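Local coordinates for beta-hexosaminidase (Neisseria gonorrhoeae, PDB 6JTJ), which probably releases the terminal beta-1,4-linked N-acetylglucosamine from peptide-linked peptidoglycan fragments during cell wall recycling, and is caught here with N-acetylglucosamine bound, at residues C[108-113]-C[177-182]; C[119-124]-C[148-153]; C[163-168]-C[194-199]; C[216-221]-C[225-230]. One frame throughout, in Å; residues are numbered along the deposited sequence.

Interaction 1: residues C[108-113]-C[177-182]; sequences GGRVQR and IGNRSF. With NAG (2-acetamido-2-deoxy-beta-D-glucopyranose), chain I.
Arg110 and Asn179 are bonded through two waters; their amino groups NH1 and ND2 lie 3.1 Å apart, but both are donors. The guanidinium and amide planes are only 15° from parallel. The acceptor on this side is Asn179 OD1, which takes a bond from each water. Water 2 sits at the guanidinium edge, in its plane, 3.0 Å from Arg110 NH1, while water 1 accepts from the Arg110 backbone N at 3.1 Å. Asn179 is turned to CG between its backbone N and carbonyl carbon (chi1 75°), the crowded position, and this swings OD1 to both waters. The extended Arg110 chain also sets NE in a salt bridge with Asp170 of the second subunit. Val111 points at the other segment and lays CG2 against Arg180, 3.6 Å from NE. The Arg180 chain bends at chi3 (67°), carrying its guanidinium to the sugar, where NH2 makes a weak bond of 3.0 Å to O3 of N-acetylglucosamine; a salt bridge to Glu107 grips NE. The contact thus joins the type II' turn between strands 101-108 and 111-112 to the 3-10 turn preceding helix 186-202, with helix 124-134 alongside, at the sugar-binding end of the barrel.

Interaction 2: residues C[119-124]-C[148-153]; sequences TRLPAM and RVLATE
The loop 119-124 passes helix 136-155 in a largely extended course, with CA atoms 7.6 Å apart at Thr119 and Val149 and 7.3 Å at Leu121 and Leu150. It is one of the barrel-to-helix connections of the TIM-barrel domain of family 3 glycoside hydrolases, running from strand 111-112 to helix 124-134. Leu121 supplies the apolar half of the contact. Both its methyls lie against the same side of Leu150: CD1 comes to 3.8 Å from Leu150 CG, and CD2 to 4.0 Å from Leu150 CB, the two side chains crossing at about a right angle. Leu150 also touches Leu200 of helix 186-202. Val149 adds CG1, set against the CB and OG1 of Thr119, and shares Val378 of helix 369-382 with Pro122. Glu153, extended beyond CG, then closes the contact from the helix with its carboxylate. Thr119 holds OG1 beside its own backbone N (chi1 -57°), so the hydroxyl and the N-H face the carboxylate together. Gln375 of helix 369-382 is a further donor to OE2. Both oxygens work through their syn lone pairs, OE1 accepting from Thr119 N at 2.8 Å (154° at the hydrogen) and OE2 from Thr119 OG1 at 2.5 Å.

Interaction 3: residues C[163-168]-C[194-199]; sequences FTPVLD and LALQKG
Leu196 reaches from helix 186-202 with one methyl, CD2, onto the ring of Pro165, stopping 3.7 Å from CB. The same methyl lies 4.2 Å from Thr164 OG1, so a single branch covers the junction between the two loop residues. It gets there because CG stands anti to the Leu196 backbone N (chi1 -174°), which sends the side chain out from the helix toward the loop; the CA atoms of Pro165 and Leu196 remain 7.7 Å apart. The peptide bond before Pro165 is cis, and its ring faces the helix, where it also meets Ala193, while Thr164 touches Leu200 one turn beyond Leu196. The contact is small and wholly buried, made by van der Waals packing. Thr164 also touches Glu107 of strand 101-108, and a bound N-acetylglucosamine is about 8 Å from the threonine side chain between nearest atoms. Nearby parts of the loop serve the predicted substrate-binding residues: Phe163 O accepts from Lys210, and Asp168 OD2 bonds to His211 ND1. In the barrel this is a beta-alpha-beta crossover, strand 161-162 leading through helix 186-202 to strand 208-212, with helix 242-249 packed on the helix through Leu194 and Gln197.

Interaction 4: residues C[216-221]-C[225-230]; sequences GFVEGD and VLPEDG. With NAG (2-acetamido-2-deoxy-beta-D-glucopyranose), chain G.
Asp229 OD2 has two partners, a water that donates to it at 2.8 Å and Arg231 in a salt bridge. The water in turn accepts from Phe217 N at 2.9 Å, making a polar link between the two arms of the loop. With CG anti to its backbone N (chi1 -174°), Asp229 brings the carboxylate beside Phe217, where OD2 lies 3.6 Å from the phenylalanine CB. Ring and carboxylate planes are 23° apart, and OD1 approaches ring atom CD2 obliquely at 3.8 Å. Trp171 meets the Phe217 ring edge-to-face. These arms are the two sides of the long loop after strand 208-212 of the TIM barrel; it carries Asp221, predicted to be important for catalysis, and the residues joining the arms include His223, the predicted proton donor/acceptor. Val218 is wedged into the second arm. Its CG1 stands 3.6 Å from Asp229 CB and close to the carbonyl of Glu228, while its CB packs 3.7 Å from Pro227 CB. Pro227 CB also lies 3.7 Å from Glu219 O. Backbone bonds to Val261 tie Pro227 and Asp229 to strand 261-262. Farther out, the carboxylates of Glu219 and Asp221 both form salt bridges with Arg113 of the second subunit.

How the interactions relate
From the N terminus, interaction 1 opens at 108-113 and closes its long loop at 177-182, joining the turn after strand 101-108 to the loop before helix 186-202. Nested inside it, interaction 2 fastens the loop 119-124 to helix 136-155. Interaction 3 starts within that long loop and ends beyond it, fastening the loop after strand 161-162 to helix 186-202, so interactions 1 and 3 cross. Interaction 4 follows in series and holds together the two sides of the loop after strand 208-212. Gly109 N lies 2.9 Å from Leu121 O, Ser181 OG 2.8 Å from Asp168 O, and Asp168 touches Gly216. Interactions 1 and 4, about 17 Å apart between centres, both meet the second subunit.

Interaction 1: residues C[108-113]-C[177-182]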
loop_
_atom_site.group_PDB
_atom_site.type_symbol
_atom_site.label_atom_id
_atom_site.label_comp_id
_atom_site.label_asym_id
_atom_site.label_seq_id
_atom_site.Cartn_x
_atom_site.Cartn_y
_atom_site.Cartn_z
ATOM N N GLY C 108 7.664 -7.634 9.968
ATOM C CA GLY C 108 8.651 -8.348 9.199
ATOM C C GLY C 108 8.712 -7.863 7.755
ATOM O O GLY C 108 7.774 -7.269 7.235
ATOM N N GLY C 109 9.834 -8.140 7.103
ATOM C CA GLY C 109 9.998 -7.790 5.698
ATOM C C GLY C 109 9.931 -6.292 5.568
ATOM O O GLY C 109 10.677 -5.575 6.231
ATOM N N ARG C 110 8.999 -5.804 4.753
ATOM C CA ARG C 110 8.938 -4.359 4.455
ATOM C C ARG C 110 8.179 -3.543 5.473
ATOM O O ARG C 110 8.049 -2.311 5.319
ATOM C CB ARG C 110 8.369 -4.097 3.055
ATOM C CG ARG C 110 9.126 -4.795 1.949
ATOM C CD ARG C 110 8.761 -4.251 0.589
ATOM N NE ARG C 110 9.451 -4.948 -0.484
ATOM C CZ ARG C 110 9.032 -6.079 -1.038
ATOM N NH1 ARG C 110 7.939 -6.704 -0.605
ATOM N NH2 ARG C 110 9.725 -6.614 -2.033
ATOM N N VAL C 111 7.766 -4.198 6.552
ATOM C CA VAL C 111 7.185 -3.499 7.687
ATOM C C VAL C 111 7.972 -3.830 8.964
ATOM O O VAL C 111 7.660 -4.777 9.695
ATOM C CB VAL C 111 5.709 -3.851 7.863
ATOM C CG1 VAL C 111 5.080 -2.991 8.939
ATOM C CG2 VAL C 111 4.963 -3.682 6.552
ATOM N N GLN C 112 9.025 -3.042 9.191
ATOM C CA GLN C 112 9.861 -3.146 10.382
ATOM C C GLN C 112 10.495 -1.782 10.617
ATOM O O GLN C 112 11.383 -1.364 9.863
ATOM C CB GLN C 112 10.949 -4.210 10.186
ATOM C CG GLN C 112 11.833 -4.347 11.415
ATOM C CD GLN C 112 12.923 -5.395 11.297
ATOM O OE1 GLN C 112 12.898 -6.273 10.436
ATOM N NE2 GLN C 112 13.915 -5.281 12.176
ATOM N N ARG C 113 9.982 -1.042 11.594
ATOM C CA ARG C 113 10.388 0.351 11.806
ATOM C C ARG C 113 11.853 0.500 12.178
ATOM O O ARG C 113 12.547 1.380 11.672
ATOM C CB ARG C 113 9.540 1.010 12.900
ATOM C CG ARG C 113 8.047 1.024 12.655
ATOM C CD ARG C 113 7.667 1.482 11.254
ATOM N NE ARG C 113 6.214 1.501 11.126
ATOM C CZ ARG C 113 5.536 1.350 9.984
ATOM N NH1 ARG C 113 6.163 1.164 8.827
ATOM N NH2 ARG C 113 4.210 1.366 10.009
ATOM N N ILE C 177 -0.959 -5.468 0.983
ATOM C CA ILE C 177 -0.757 -6.564 1.917
ATOM C C ILE C 177 0.396 -7.373 1.356
ATOM O O ILE C 177 1.427 -7.473 1.991
ATOM C CB ILE C 177 -2.015 -7.439 2.117
ATOM C CG1 ILE C 177 -3.195 -6.616 2.660
ATOM C CG2 ILE C 177 -1.722 -8.612 3.048
ATOM C CD1 ILE C 177 -2.928 -5.858 3.934
ATOM N N GLY C 178 0.225 -7.890 0.153
ATOM C CA GLY C 178 1.294 -8.567 -0.557
ATOM C C GLY C 178 1.946 -9.698 0.199
ATOM O O GLY C 178 1.260 -10.593 0.677
ATOM N N ASN C 179 3.255 -9.608 0.383
ATOM C CA ASN C 179 3.947 -10.612 1.123
ATOM C C ASN C 179 3.793 -10.492 2.673
ATOM O O ASN C 179 4.374 -11.255 3.417
ATOM C CB ASN C 179 5.394 -10.686 0.643
ATOM C CG ASN C 179 6.244 -9.525 1.154
ATOM O OD1 ASN C 179 5.796 -8.717 1.957
ATOM N ND2 ASN C 179 7.491 -9.466 0.707
ATOM N N ARG C 180 3.004 -9.545 3.149
ATOM C CA ARG C 180 2.737 -9.426 4.575
ATOM C C ARG C 180 1.781 -10.510 5.074
ATOM O O ARG C 180 1.672 -10.710 6.288
ATOM C CB ARG C 180 2.162 -8.078 4.898
ATOM C CG ARG C 180 3.133 -6.922 4.618
ATOM C CD ARG C 180 2.380 -5.624 4.495
ATOM N NE ARG C 180 1.804 -5.245 5.774
ATOM C CZ ARG C 180 0.863 -4.325 5.928
ATOM N NH1 ARG C 180 0.362 -3.719 4.864
ATOM N NH2 ARG C 180 0.416 -4.021 7.143
ATOM N N SER C 181 1.086 -11.171 4.148
ATOM C CA SER C 181 0.201 -12.270 4.489
ATOM C C SER C 181 0.992 -13.585 4.534
ATOM O O SER C 181 1.883 -13.811 3.709
ATOM C CB SER C 181 -0.920 -12.368 3.465
ATOM O OG SER C 181 -1.607 -13.584 3.558
ATOM N N PHE C 182 0.663 -14.436 5.516
ATOM C CA PHE C 182 1.318 -15.730 5.661
ATOM C C PHE C 182 1.103 -16.616 4.437
ATOM O O PHE C 182 2.033 -17.258 3.984
ATOM C CB PHE C 182 0.761 -16.513 6.851
ATOM C CG PHE C 182 1.218 -16.030 8.195
ATOM C CD1 PHE C 182 2.504 -16.267 8.649
ATOM C CD2 PHE C 182 0.343 -15.350 9.032
ATOM C CE1 PHE C 182 2.912 -15.840 9.900
ATOM C CE2 PHE C 182 0.746 -14.935 10.278
ATOM C CZ PHE C 182 2.033 -15.168 10.715
HETATM C C1 NAG I . -2.419 1.110 8.875
HETATM C C2 NAG I . -1.798 -0.215 8.410
HETATM C C3 NAG I . -1.650 -1.164 9.576
HETATM C C4 NAG I . -0.935 -0.487 10.743
HETATM C C5 NAG I . -1.682 0.751 11.200
HETATM C C6 NAG I . -0.871 1.531 12.239
HETATM C C7 NAG I . -2.183 -1.459 6.273
HETATM C C8 NAG I . -0.736 -1.365 6.026
HETATM N N2 NAG I . -2.594 -0.881 7.407
HETATM O O1 NAG I . -2.112 2.148 7.962
HETATM O O3 NAG I . -0.959 -2.311 9.137
HETATM O O4 NAG I . -0.755 -1.368 11.822
HETATM O O5 NAG I . -1.876 1.603 10.091
HETATM O O6 NAG I . 0.354 2.032 11.730
HETATM O O7 NAG I . -2.932 -2.003 5.443
HETATM O O HOH W 1 6.573 -7.625 4.188
HETATM O O HOH W 2 5.993 -6.005 1.560
#

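Interaction 2: residues C[119-124]-C[148-153]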
loop_
_atom_site.group_PDB
_atom_site.type_symbol
_atom_site.label_atom_id
_atom_site.label_comp_id
_atom_site.label_asym_id
_atom_site.label_seq_id
_atom_site.Cartn_x
_atom_site.Cartn_y
_atom_site.Cartn_z
ATOM N N THR C 119 17.649 -7.701 14.753
ATOM C CA THR C 119 17.631 -8.749 13.756
ATOM C C THR C 119 16.647 -8.339 12.663
ATOM O O THR C 119 15.549 -7.883 12.969
ATOM C CB THR C 119 17.132 -10.063 14.337
ATOM O OG1 THR C 119 17.954 -10.396 15.438
ATOM C CG2 THR C 119 17.179 -11.188 13.324
ATOM N N ARG C 120 17.055 -8.488 11.396
ATOM C CA ARG C 120 16.164 -8.225 10.275
ATOM C C ARG C 120 15.148 -9.347 10.180
ATOM O O ARG C 120 15.505 -10.509 10.132
ATOM C CB ARG C 120 16.954 -8.098 8.971
ATOM C CG ARG C 120 16.152 -7.504 7.822
ATOM C CD ARG C 120 15.959 -6.007 7.997
ATOM N NE ARG C 120 15.281 -5.418 6.844
ATOM C CZ ARG C 120 13.965 -5.393 6.641
ATOM N NH1 ARG C 120 13.124 -5.918 7.529
ATOM N NH2 ARG C 120 13.483 -4.834 5.530
ATOM N N LEU C 121 13.872 -8.996 10.168
ATOM C CA LEU C 121 12.798 -9.983 10.197
ATOM C C LEU C 121 12.325 -10.321 8.788
ATOM O O LEU C 121 12.249 -9.436 7.935
ATOM C CB LEU C 121 11.620 -9.448 11.008
ATOM C CG LEU C 121 11.918 -9.100 12.464
ATOM C CD1 LEU C 121 10.824 -8.205 13.016
ATOM C CD2 LEU C 121 12.068 -10.348 13.311
ATOM N N PRO C 122 11.985 -11.586 8.551
ATOM C CA PRO C 122 11.500 -11.961 7.253
ATOM C C PRO C 122 10.066 -11.539 7.091
ATOM O O PRO C 122 9.365 -11.371 8.096
ATOM C CB PRO C 122 11.556 -13.488 7.294
ATOM C CG PRO C 122 11.317 -13.813 8.739
ATOM C CD PRO C 122 12.090 -12.751 9.456
ATOM N N ALA C 123 9.627 -11.381 5.845
ATOM C CA ALA C 123 8.219 -11.178 5.566
ATOM C C ALA C 123 7.437 -12.440 5.987
ATOM O O ALA C 123 7.950 -13.549 5.899
ATOM C CB ALA C 123 8.017 -10.905 4.094
ATOM N N MET C 124 6.206 -12.268 6.442
ATOM C CA MET C 124 5.414 -13.412 6.892
ATOM C C MET C 124 5.148 -14.461 5.821
ATOM O O MET C 124 4.979 -15.636 6.139
ATOM C CB MET C 124 4.094 -12.959 7.510
ATOM C CG MET C 124 4.239 -12.158 8.789
ATOM S SD MET C 124 5.073 -13.072 10.108
ATOM C CE MET C 124 6.769 -12.557 9.904
ATOM N N ARG C 148 9.406 -14.905 18.834
ATOM C CA ARG C 148 10.271 -14.738 19.994
ATOM C C ARG C 148 11.325 -13.657 19.797
ATOM O O ARG C 148 11.538 -12.804 20.660
ATOM C CB ARG C 148 10.940 -16.076 20.329
ATOM C CG ARG C 148 11.702 -16.047 21.651
ATOM C CD ARG C 148 12.509 -17.305 21.913
ATOM N NE ARG C 148 13.354 -17.102 23.106
ATOM C CZ ARG C 148 14.413 -17.838 23.444
ATOM N NH1 ARG C 148 14.787 -18.858 22.674
ATOM N NH2 ARG C 148 15.109 -17.544 24.552
ATOM N N VAL C 149 12.015 -13.708 18.665
ATOM C CA VAL C 149 13.052 -12.724 18.392
ATOM C C VAL C 149 12.451 -11.348 18.250
ATOM O O VAL C 149 12.933 -10.376 18.828
ATOM C CB VAL C 149 13.821 -13.105 17.118
ATOM C CG1 VAL C 149 14.747 -11.983 16.673
ATOM C CG2 VAL C 149 14.623 -14.379 17.366
ATOM N N LEU C 150 11.391 -11.264 17.456
ATOM C CA LEU C 150 10.717 -10.000 17.205
ATOM C C LEU C 150 10.369 -9.311 18.523
ATOM O O LEU C 150 10.728 -8.158 18.755
ATOM C CB LEU C 150 9.453 -10.295 16.385
ATOM C CG LEU C 150 8.557 -9.181 15.868
ATOM C CD1 LEU C 150 7.663 -9.789 14.799
ATOM C CD2 LEU C 150 7.708 -8.553 16.966
ATOM N N ALA C 151 9.657 -10.039 19.368
ATOM C CA ALA C 151 9.139 -9.484 20.611
ATOM C C ALA C 151 10.255 -9.189 21.615
ATOM O O ALA C 151 10.282 -8.110 22.208
ATOM C CB ALA C 151 8.107 -10.434 21.225
ATOM N N THR C 152 11.181 -10.127 21.785
ATOM C CA THR C 152 12.219 -9.979 22.805
ATOM C C THR C 152 13.080 -8.742 22.557
ATOM O O THR C 152 13.348 -7.980 23.473
ATOM C CB THR C 152 13.108 -11.227 22.912
ATOM O OG1 THR C 152 12.303 -12.387 23.164
ATOM C CG2 THR C 152 14.106 -11.063 24.061
ATOM N N GLU C 153 13.491 -8.523 21.316
ATOM C CA GLU C 153 14.349 -7.395 21.022
ATOM C C GLU C 153 13.621 -6.095 21.291
ATOM O O GLU C 153 14.239 -5.110 21.716
ATOM C CB GLU C 153 14.861 -7.466 19.575
ATOM C CG GLU C 153 15.797 -8.637 19.346
ATOM C CD GLU C 153 16.383 -8.708 17.941
ATOM O OE1 GLU C 153 16.039 -7.896 17.072
ATOM O OE2 GLU C 153 17.194 -9.612 17.690
#

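Interaction 3: residues C[163-168]-C[194-199]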
loop_
_atom_site.group_PDB
_atom_site.type_symbol
_atom_site.label_atom_id
_atom_site.label_comp_id
_atom_site.label_asym_id
_atom_site.label_seq_id
_atom_site.Cartn_x
_atom_site.Cartn_y
_atom_site.Cartn_z
ATOM N N PHE C 163 2.282 -4.438 16.529
ATOM C CA PHE C 163 1.020 -4.622 15.827
ATOM C C PHE C 163 1.179 -5.725 14.770
ATOM O O PHE C 163 1.373 -5.457 13.602
ATOM C CB PHE C 163 0.521 -3.294 15.204
ATOM C CG PHE C 163 0.085 -2.251 16.221
ATOM C CD1 PHE C 163 -0.755 -2.594 17.268
ATOM C CD2 PHE C 163 0.496 -0.926 16.133
ATOM C CE1 PHE C 163 -1.179 -1.641 18.192
ATOM C CE2 PHE C 163 0.064 0.030 17.056
ATOM C CZ PHE C 163 -0.778 -0.329 18.081
ATOM N N THR C 164 1.083 -6.966 15.229
ATOM C CA THR C 164 1.272 -8.135 14.410
ATOM C C THR C 164 0.574 -9.278 15.148
ATOM O O THR C 164 0.478 -9.256 16.390
ATOM C CB THR C 164 2.777 -8.370 14.179
ATOM O OG1 THR C 164 2.992 -9.268 13.085
ATOM C CG2 THR C 164 3.465 -8.901 15.440
ATOM N N PRO C 165 0.075 -10.285 14.416
ATOM C CA PRO C 165 0.233 -10.559 13.004
ATOM C C PRO C 165 -0.887 -10.128 12.071
ATOM O O PRO C 165 -2.054 -10.025 12.469
ATOM C CB PRO C 165 0.270 -12.064 12.976
ATOM C CG PRO C 165 -0.726 -12.457 14.022
ATOM C CD PRO C 165 -0.542 -11.434 15.113
ATOM N N VAL C 166 -0.506 -9.976 10.806
ATOM C CA VAL C 166 -1.438 -9.918 9.701
ATOM C C VAL C 166 -2.119 -11.278 9.520
ATOM O O VAL C 166 -1.444 -12.294 9.380
ATOM C CB VAL C 166 -0.701 -9.519 8.409
ATOM C CG1 VAL C 166 -1.609 -9.648 7.192
ATOM C CG2 VAL C 166 -0.199 -8.090 8.534
ATOM N N LEU C 167 -3.444 -11.274 9.535
ATOM C CA LEU C 167 -4.271 -12.457 9.370
ATOM C C LEU C 167 -5.023 -12.438 8.048
ATOM O O LEU C 167 -5.809 -13.334 7.739
ATOM C CB LEU C 167 -5.280 -12.525 10.511
ATOM C CG LEU C 167 -4.706 -12.597 11.918
ATOM C CD1 LEU C 167 -5.819 -12.664 12.964
ATOM C CD2 LEU C 167 -3.798 -13.799 12.074
ATOM N N ASP C 168 -4.773 -11.403 7.250
ATOM C CA ASP C 168 -5.339 -11.304 5.919
ATOM C C ASP C 168 -4.869 -12.480 5.065
ATOM O O ASP C 168 -3.730 -12.938 5.202
ATOM C CB ASP C 168 -4.894 -9.993 5.260
ATOM C CG ASP C 168 -5.286 -8.765 6.087
ATOM O OD1 ASP C 168 -6.453 -8.687 6.542
ATOM O OD2 ASP C 168 -4.425 -7.861 6.228
ATOM N N LEU C 194 -1.020 -18.503 15.185
ATOM C CA LEU C 194 -1.018 -19.031 16.553
ATOM C C LEU C 194 0.378 -19.373 17.048
ATOM O O LEU C 194 0.748 -19.073 18.189
ATOM C CB LEU C 194 -1.915 -20.265 16.649
ATOM C CG LEU C 194 -3.412 -20.013 16.528
ATOM C CD1 LEU C 194 -4.155 -21.326 16.287
ATOM C CD2 LEU C 194 -3.948 -19.328 17.778
ATOM N N ALA C 195 1.194 -19.927 16.157
ATOM C CA ALA C 195 2.592 -20.222 16.491
ATOM C C ALA C 195 3.397 -18.960 16.690
ATOM O O ALA C 195 4.257 -18.868 17.597
ATOM C CB ALA C 195 3.223 -21.074 15.393
ATOM N N LEU C 196 3.176 -17.970 15.827
ATOM C CA LEU C 196 3.866 -16.692 16.018
ATOM C C LEU C 196 3.462 -16.109 17.365
ATOM O O LEU C 196 4.300 -15.577 18.096
ATOM C CB LEU C 196 3.506 -15.706 14.897
ATOM C CG LEU C 196 4.298 -14.388 14.954
ATOM C CD1 LEU C 196 5.583 -14.472 14.146
ATOM C CD2 LEU C 196 3.454 -13.242 14.434
ATOM N N GLN C 197 2.169 -16.181 17.667
ATOM C CA GLN C 197 1.619 -15.609 18.908
ATOM C C GLN C 197 2.298 -16.194 20.161
ATOM O O GLN C 197 2.654 -15.458 21.080
ATOM C CB GLN C 197 0.098 -15.819 18.947
ATOM C CG GLN C 197 -0.573 -15.390 20.248
ATOM C CD GLN C 197 -2.079 -15.350 20.137
ATOM O OE1 GLN C 197 -2.671 -14.277 19.989
ATOM N NE2 GLN C 197 -2.713 -16.524 20.144
ATOM N N LYS C 198 2.518 -17.503 20.168
ATOM C CA LYS C 198 3.254 -18.165 21.271
ATOM C C LYS C 198 4.687 -17.683 21.375
ATOM O O LYS C 198 5.196 -17.439 22.470
ATOM C CB LYS C 198 3.257 -19.680 21.076
ATOM C CG LYS C 198 1.922 -20.324 21.368
ATOM C CD LYS C 198 1.989 -21.846 21.301
ATOM C CE LYS C 198 0.606 -22.414 21.109
ATOM N NZ LYS C 198 0.649 -23.664 20.313
ATOM N N GLY C 199 5.329 -17.470 20.225
ATOM C CA GLY C 199 6.655 -16.865 20.199
ATOM C C GLY C 199 6.678 -15.473 20.786
ATOM O O GLY C 199 7.573 -15.124 21.576
#

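Interaction 4: residues C[216-221]-C[225-230]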
loop_
_atom_site.group_PDB
_atom_site.type_symbol
_atom_site.label_atom_id
_atom_site.label_comp_id
_atom_site.label_asym_id
_atom_site.label_seq_id
_atom_site.Cartn_x
_atom_site.Cartn_y
_atom_site.Cartn_z
ATOM N N GLY C 216 -7.520 -9.115 2.525
ATOM C CA GLY C 216 -6.839 -9.824 1.461
ATOM C C GLY C 216 -7.481 -9.838 0.081
ATOM O O GLY C 216 -6.803 -10.104 -0.904
ATOM N N PHE C 217 -8.788 -9.644 0.017
ATOM C CA PHE C 217 -9.526 -9.880 -1.222
ATOM C C PHE C 217 -9.640 -8.624 -2.092
ATOM O O PHE C 217 -9.689 -8.726 -3.308
ATOM C CB PHE C 217 -10.922 -10.448 -0.942
ATOM C CG PHE C 217 -11.650 -10.906 -2.186
ATOM C CD1 PHE C 217 -11.413 -12.165 -2.721
ATOM C CD2 PHE C 217 -12.553 -10.074 -2.832
ATOM C CE1 PHE C 217 -12.096 -12.612 -3.862
ATOM C CE2 PHE C 217 -13.233 -10.502 -3.964
ATOM C CZ PHE C 217 -13.000 -11.781 -4.483
ATOM N N VAL C 218 -9.676 -7.450 -1.471
ATOM C CA VAL C 218 -9.738 -6.206 -2.227
ATOM C C VAL C 218 -8.416 -5.925 -2.928
ATOM O O VAL C 218 -7.405 -6.559 -2.650
ATOM C CB VAL C 218 -10.035 -4.989 -1.359
ATOM C CG1 VAL C 218 -11.372 -5.148 -0.692
ATOM C CG2 VAL C 218 -8.924 -4.758 -0.326
ATOM N N GLU C 219 -8.478 -5.079 -3.944
ATOM C CA GLU C 219 -7.275 -4.610 -4.604
ATOM C C GLU C 219 -6.872 -3.385 -3.838
ATOM O O GLU C 219 -7.723 -2.661 -3.337
ATOM C CB GLU C 219 -7.512 -4.325 -6.073
ATOM C CG GLU C 219 -7.612 -5.580 -6.937
ATOM C CD GLU C 219 -7.955 -5.226 -8.388
ATOM O OE1 GLU C 219 -9.125 -4.906 -8.654
ATOM O OE2 GLU C 219 -7.068 -5.270 -9.263
ATOM N N GLY C 220 -5.579 -3.175 -3.715
ATOM C CA GLY C 220 -5.080 -2.057 -2.938
ATOM C C GLY C 220 -3.663 -1.754 -3.376
ATOM O O GLY C 220 -2.714 -2.429 -2.975
ATOM N N ASP C 221 -3.513 -0.727 -4.197
ATOM C CA ASP C 221 -2.225 -0.402 -4.781
ATOM C C ASP C 221 -2.116 1.065 -5.088
ATOM O O ASP C 221 -1.300 1.507 -5.833
ATOM C CB ASP C 221 -1.969 -1.270 -6.031
ATOM C CG ASP C 221 -3.141 -1.281 -7.001
ATOM O OD1 ASP C 221 -3.362 -0.261 -7.646
ATOM O OD2 ASP C 221 -3.820 -2.277 -7.107
ATOM N N VAL C 225 -6.901 4.999 -1.140
ATOM C CA VAL C 225 -8.198 4.700 -1.689
ATOM C C VAL C 225 -8.889 3.914 -0.572
ATOM O O VAL C 225 -8.222 3.438 0.330
ATOM C CB VAL C 225 -8.008 3.844 -2.940
ATOM C CG1 VAL C 225 -9.269 3.128 -3.351
ATOM C CG2 VAL C 225 -7.386 4.664 -4.068
ATOM N N LEU C 226 -10.222 3.830 -0.643
ATOM C CA LEU C 226 -11.081 3.063 0.260
ATOM C C LEU C 226 -11.864 1.977 -0.480
ATOM O O LEU C 226 -12.972 2.180 -0.905
ATOM C CB LEU C 226 -12.044 3.973 1.036
ATOM C CG LEU C 226 -13.118 3.276 1.889
ATOM C CD1 LEU C 226 -12.635 2.007 2.541
ATOM C CD2 LEU C 226 -13.862 4.126 2.901
ATOM N N PRO C 227 -11.263 0.821 -0.558
ATOM C CA PRO C 227 -11.624 -0.310 -1.395
ATOM C C PRO C 227 -12.943 -0.947 -1.000
ATOM O O PRO C 227 -13.418 -0.779 0.123
ATOM C CB PRO C 227 -10.467 -1.298 -1.175
ATOM C CG PRO C 227 -9.386 -0.515 -0.496
ATOM C CD PRO C 227 -10.117 0.507 0.303
ATOM N N GLU C 228 -13.512 -1.707 -1.923
ATOM C CA GLU C 228 -14.797 -2.361 -1.721
ATOM C C GLU C 228 -14.684 -3.863 -1.916
ATOM O O GLU C 228 -14.201 -4.323 -2.950
ATOM C CB GLU C 228 -15.802 -1.788 -2.706
ATOM C CG GLU C 228 -17.218 -1.789 -2.200
ATOM C CD GLU C 228 -18.156 -1.125 -3.205
ATOM O OE1 GLU C 228 -18.110 0.122 -3.290
ATOM O OE2 GLU C 228 -18.893 -1.843 -3.940
ATOM N N ASP C 229 -15.129 -4.625 -0.921
ATOM C CA ASP C 229 -15.130 -6.092 -0.973
ATOM C C ASP C 229 -16.587 -6.493 -1.097
ATOM O O ASP C 229 -17.340 -6.389 -0.149
ATOM C CB ASP C 229 -14.491 -6.668 0.315
ATOM C CG ASP C 229 -14.322 -8.198 0.297
ATOM O OD1 ASP C 229 -15.124 -8.904 -0.343
ATOM O OD2 ASP C 229 -13.385 -8.710 0.970
ATOM N N GLY C 230 -16.967 -6.987 -2.269
ATOM C CA GLY C 230 -18.363 -7.264 -2.579
ATOM C C GLY C 230 -18.899 -8.596 -2.091
ATOM O O GLY C 230 -20.032 -8.951 -2.403
HETATM C C1 NAG G . -2.082 5.511 -7.921
HETATM C C2 NAG G . -0.924 4.552 -7.970
HETATM C C3 NAG G . -0.395 4.365 -9.419
HETATM C C4 NAG G . -1.572 4.096 -10.348
HETATM C C5 NAG G . -2.643 5.171 -10.166
HETATM C C6 NAG G . -3.836 5.009 -11.107
HETATM C C7 NAG G . 0.722 4.068 -6.168
HETATM C C8 NAG G . 0.371 2.642 -6.302
HETATM N N2 NAG G . 0.018 4.921 -6.912
HETATM O O1 NAG G . -2.653 5.372 -6.636
HETATM O O3 NAG G . 0.453 3.241 -9.521
HETATM O O4 NAG G . -1.211 3.935 -11.714
HETATM O O5 NAG G . -3.060 5.105 -8.827
HETATM O O6 NAG G . -4.538 3.822 -10.863
HETATM O O7 NAG G . 1.627 4.405 -5.396
HETATM O O HOH W 3 -10.727 -8.040 1.535
#